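Local coordinates for carbohydrate binding family 6 (Clostridium thermocellum, PDB 5A8C), which probably hydrolyses terminal non-reducing alpha-L-arabinofuranoside linkages, as a five-bladed beta-propeller glycoside hydrolase of family 43, at residues N184-K189 with A201-A206; G220-S225 with D243-G248. All coordinates share one frame; numbering follows the deposited sequence.

Interaction 1 of 2, residues N184-K189 with A201-A206; sequences NIRVIK and AMTMSA
I185-V187 pair with M202-M204 as neighbouring antiparallel strands in one blade of the five-bladed beta-propeller of this family 43 enzyme. Among the backbone bonds, V187 exchanges both of its polar atoms with M202, V187 N to M202 O at 2.9 Å and M202 N to V187 O at 2.8 Å, and two residues along each strand M204 N donates to I185 O. R186 and T203 form the intervening non-hydrogen-bonded pair, where R186 CA approaches M202 O in a CA-H...O contact.

Apolar contacts gather on the face bearing I185, V187, M202 and M204. V187 CG1, set between its own backbone N and carbonyl carbon (chi1 57°), lies 3.8 Å from M204 SD. I185 CG2 packs on M204 CB, while CD1 at the other branch of the isoleucine extends to A206 CB. F224 adjoins both I185 and M204.

On the reverse face the R186 chain, bent at chi2, lays its guanidinium alongside T203, whose CG2 covers one guanidinium face in one of two conformers. V152 O takes the NE hydrogen. R186 NH1 and M204 N grip I185 O from opposite faces of its carbonyl plane, the NH1 bond measuring 2.9 Å.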
# COMPACT_ATOMS: atom_id res chain seq x y z
N ASN A 184 -2.67 16.71 4.50
CA ASN A 184 -1.51 16.01 5.00
C ASN A 184 -1.00 14.94 4.03
O ASN A 184 -0.38 13.97 4.47
CB ASN A 184 -1.77 15.44 6.41
CG ASN A 184 -1.55 16.49 7.49
OD1 ASN A 184 -0.90 17.49 7.28
ND2 ASN A 184 -2.04 16.24 8.68
N ILE A 185 -1.20 15.16 2.75
CA ILE A 185 -0.57 14.36 1.71
C ILE A 185 0.66 15.12 1.23
O ILE A 185 0.66 16.35 1.07
CB ILE A 185 -1.50 14.17 0.49
CG1 ILE A 185 -2.86 13.63 0.88
CG2 ILE A 185 -0.82 13.29 -0.55
CD1 ILE A 185 -3.93 13.82 -0.16
N ARG A 186 1.74 14.38 1.00
CA ARG A 186 2.94 14.91 0.39
C ARG A 186 3.33 14.03 -0.79
O ARG A 186 3.04 12.84 -0.82
CB ARG A 186 4.09 14.97 1.39
CG ARG A 186 3.85 15.88 2.58
CD ARG A 186 3.82 17.35 2.23
NE ARG A 186 3.59 18.21 3.40
CZ ARG A 186 2.41 18.51 3.91
NH1 ARG A 186 1.30 18.03 3.38
NH2 ARG A 186 2.33 19.31 4.96
N VAL A 187 4.02 14.62 -1.76
CA VAL A 187 4.60 13.88 -2.85
C VAL A 187 5.99 14.44 -3.13
O VAL A 187 6.18 15.66 -3.17
CB VAL A 187 3.70 13.84 -4.10
CG1 VAL A 187 3.33 15.25 -4.61
CG2 VAL A 187 4.30 13.01 -5.20
N ILE A 188 6.96 13.57 -3.32
CA ILE A 188 8.33 13.97 -3.61
C ILE A 188 8.86 13.15 -4.78
O ILE A 188 8.53 11.97 -4.93
CB ILE A 188 9.23 13.84 -2.38
CG1 ILE A 188 10.58 14.59 -2.56
CG2 ILE A 188 9.44 12.39 -1.95
CD1 ILE A 188 11.33 14.79 -1.27
N LYS A 189 9.66 13.77 -5.64
CA LYS A 189 10.36 13.03 -6.66
C LYS A 189 11.45 12.15 -6.10
O LYS A 189 12.15 12.53 -5.17
CB LYS A 189 10.96 14.02 -7.68
CG LYS A 189 9.92 14.73 -8.46
CD LYS A 189 10.53 15.70 -9.48
CE LYS A 189 11.41 16.83 -8.93
NZ LYS A 189 10.68 17.80 -8.04
N ALA A 201 9.53 17.99 -1.24
CA ALA A 201 8.15 17.47 -1.24
C ALA A 201 7.19 18.64 -1.50
O ALA A 201 7.48 19.80 -1.21
CB ALA A 201 7.83 16.81 0.08
N MET A 202 6.07 18.28 -2.07
CA MET A 202 5.00 19.22 -2.24
C MET A 202 3.73 18.67 -1.61
O MET A 202 3.61 17.47 -1.34
CB MET A 202 4.89 19.67 -3.63
CG MET A 202 4.28 18.67 -4.41
SD MET A 202 3.95 19.00 -6.16
CE MET A 202 5.62 18.82 -6.63
N THR A 203 2.77 19.56 -1.37
CA THR A 203 1.53 19.19 -0.74
C THR A 203 0.44 18.92 -1.72
O THR A 203 0.36 19.52 -2.80
CB THR A 203 1.06 20.34 0.17
OG1 THR A 203 0.73 21.54 -0.51
CG2 THR A 203 2.08 20.44 1.23
N MET A 204 -0.38 17.89 -1.35
CA MET A 204 -1.63 17.61 -2.05
C MET A 204 -2.76 17.60 -1.06
O MET A 204 -2.56 17.52 0.15
CB MET A 204 -1.57 16.27 -2.81
CG MET A 204 -0.59 16.22 -3.92
SD MET A 204 -0.37 14.63 -4.68
CE MET A 204 -2.04 14.27 -5.21
N SER A 205 -3.98 17.65 -1.57
CA SER A 205 -5.17 17.61 -0.74
C SER A 205 -6.21 16.65 -1.34
O SER A 205 -6.40 16.59 -2.55
CB SER A 205 -5.83 19.00 -0.61
OG SER A 205 -4.93 20.02 -0.22
N ALA A 206 -6.85 15.90 -0.46
CA ALA A 206 -7.94 15.01 -0.88
C ALA A 206 -8.96 14.98 0.23
O ALA A 206 -8.61 14.93 1.41
CB ALA A 206 -7.45 13.57 -1.14

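Interaction 2 of 2, residues G220-S225 with D243-G248; sequences GKYYFS and DKPTTG
The backbones of G220-Y222 and D243-P245 run close without a direct hydrogen bond between these segments, the CA atoms of K221 and D243 lying 5.2 Å apart; one water joins the two backbones and a second links G220 O to the D243 side chain. Both waters donate to G220 O. One also donates to D243 O and the other to D243 OD1, so a single carbonyl is tied to the backbone and to the carboxylate of the same aspartate.

K221 and D243 add a salt bridge at this solvent-facing end. Their side chains lie alongside each other and point the same way; the lysine chain turns at chi2 (-74°) and is then extended, which brings NZ to 2.7 Å from D243 OD1. The ammonium comes from above the carboxylate plane, 38° out of it. With one of the waters, OD1 therefore has two donors, and D243 is held from both its main chain and its side chain.

The buried Y222 ring carries the apolar half of the contact. One face is overlaid by the K244-P245 peptide and the proline ring: P245 N stands over the ring centre, K244 C lies 3.3 Å above the plane toward the rim, and P245 CD makes a CH-pi contact 4.0 Å from the centroid. P245 CB reaches Y222 CE2 at 3.7 Å, while D243 O meets the ring edge at CE1. Beyond the ring, Y222 OH hydrogen-bonds D168 and K217, which fixes the phenol at its far end as well.

This is surface packing inside one propeller blade, joining the start of strand 221-228 to the loop between its neighbour 237-242 and the outermost strand 250-256. P245 also touches Y174 of strand 173-178, in another sheet.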
# COMPACT_ATOMS: atom_id res chain seq x y z
N GLY A 220 -4.12 7.82 -19.85
CA GLY A 220 -3.88 9.27 -19.79
C GLY A 220 -4.33 9.98 -18.56
O GLY A 220 -4.18 11.21 -18.48
N LYS A 221 -4.87 9.26 -17.59
CA LYS A 221 -5.33 9.82 -16.36
C LYS A 221 -4.54 9.29 -15.19
O LYS A 221 -4.19 8.09 -15.15
CB LYS A 221 -6.84 9.56 -16.14
CG LYS A 221 -7.77 10.27 -17.07
CD LYS A 221 -7.90 11.77 -16.79
CE LYS A 221 -8.97 12.41 -17.67
NZ LYS A 221 -9.11 13.87 -17.39
N TYR A 222 -4.30 10.16 -14.21
CA TYR A 222 -3.69 9.81 -12.94
C TYR A 222 -4.79 9.62 -11.92
O TYR A 222 -5.73 10.42 -11.84
CB TYR A 222 -2.76 10.95 -12.49
CG TYR A 222 -1.59 11.16 -13.41
CD1 TYR A 222 -1.71 12.05 -14.52
CD2 TYR A 222 -0.37 10.53 -13.21
CE1 TYR A 222 -0.65 12.26 -15.34
CE2 TYR A 222 0.71 10.79 -14.07
CZ TYR A 222 0.58 11.68 -15.12
OH TYR A 222 1.61 11.96 -15.96
N TYR A 223 -4.68 8.53 -11.13
CA TYR A 223 -5.67 8.17 -10.13
C TYR A 223 -5.00 8.19 -8.77
O TYR A 223 -4.13 7.36 -8.49
CB TYR A 223 -6.18 6.74 -10.41
CG TYR A 223 -6.97 6.60 -11.70
CD1 TYR A 223 -6.30 6.52 -12.92
CD2 TYR A 223 -8.34 6.53 -11.70
CE1 TYR A 223 -7.01 6.41 -14.12
CE2 TYR A 223 -9.08 6.40 -12.89
CZ TYR A 223 -8.40 6.36 -14.06
OH TYR A 223 -9.06 6.24 -15.29
N PHE A 224 -5.38 9.16 -7.93
CA PHE A 224 -4.91 9.22 -6.56
C PHE A 224 -5.99 8.57 -5.70
O PHE A 224 -7.10 9.07 -5.59
CB PHE A 224 -4.67 10.66 -6.09
CG PHE A 224 -4.20 10.70 -4.67
CD1 PHE A 224 -2.83 10.57 -4.40
CD2 PHE A 224 -5.05 10.82 -3.61
CE1 PHE A 224 -2.39 10.59 -3.09
CE2 PHE A 224 -4.59 10.79 -2.30
CZ PHE A 224 -3.24 10.68 -2.06
N SER A 225 -5.66 7.40 -5.15
CA SER A 225 -6.60 6.66 -4.29
C SER A 225 -6.05 6.59 -2.87
O SER A 225 -4.84 6.76 -2.65
CB SER A 225 -6.94 5.30 -4.89
OG SER A 225 -5.79 4.50 -5.07
N ASP A 243 -5.35 15.06 -14.94
CA ASP A 243 -4.47 14.99 -16.10
C ASP A 243 -2.99 15.13 -15.74
O ASP A 243 -2.14 14.94 -16.64
CB ASP A 243 -4.83 16.10 -17.10
CG ASP A 243 -6.17 15.94 -17.69
OD1 ASP A 243 -6.60 14.82 -17.91
OD2 ASP A 243 -6.79 16.96 -18.07
N LYS A 244 -2.68 15.42 -14.48
CA LYS A 244 -1.31 15.68 -14.02
C LYS A 244 -1.04 14.83 -12.78
O LYS A 244 -1.95 14.46 -12.06
CB LYS A 244 -1.14 17.17 -13.68
CG LYS A 244 -1.36 18.14 -14.84
CD LYS A 244 -1.41 19.59 -14.43
CE LYS A 244 -2.63 19.99 -13.60
NZ LYS A 244 -2.49 21.34 -13.05
N PRO A 245 0.25 14.58 -12.44
CA PRO A 245 0.54 13.64 -11.35
C PRO A 245 0.43 14.22 -9.97
O PRO A 245 0.26 13.45 -9.01
CB PRO A 245 1.99 13.21 -11.61
CG PRO A 245 2.56 14.33 -12.44
CD PRO A 245 1.42 14.80 -13.31
N THR A 246 0.55 15.56 -9.80
CA THR A 246 0.66 16.12 -8.46
C THR A 246 -0.27 17.31 -8.21
O THR A 246 -0.28 17.83 -7.09
CB THR A 246 2.09 16.54 -8.16
OG1 THR A 246 2.44 17.64 -9.00
CG2 THR A 246 3.08 15.40 -8.30
N THR A 247 -1.04 17.71 -9.21
CA THR A 247 -1.95 18.84 -9.19
C THR A 247 -3.13 18.51 -10.08
O THR A 247 -3.06 17.52 -10.83
CB THR A 247 -1.29 20.16 -9.71
OG1 THR A 247 -0.88 19.98 -11.05
CG2 THR A 247 -0.12 20.57 -8.85
N GLY A 248 -4.19 19.25 -9.98
CA GLY A 248 -5.30 19.14 -10.90
C GLY A 248 -6.31 18.05 -10.54
O GLY A 248 -7.13 17.73 -11.38
O HOH W 1 -2.20 13.09 -18.75
O HOH W 2 -5.79 13.03 -19.84

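How the interactions relate
Interaction 1 is complete along the chain before the first residue of interaction 2. Their centres lie 12 Å apart. They belong to different antiparallel sheets: strands 185-190 and 200-204 to the one that includes strand 173-178, 220-225 to the four-stranded sheet running from 212-218 to 250-256, with 243-248 in a loop of that sheet. The loop residue T246 packs on M202, M204 and V187 of the first sheet, and the sheets themselves meet where F224 CZ lies 3.7 Å from I185 CD1. Y176 OH also donates a hydrogen bond to P245 O. The contacts thus combine strand pairing within one blade, loop-to-strand packing within another, and a largely apolar seam, with some polar atoms, between successive propeller blades.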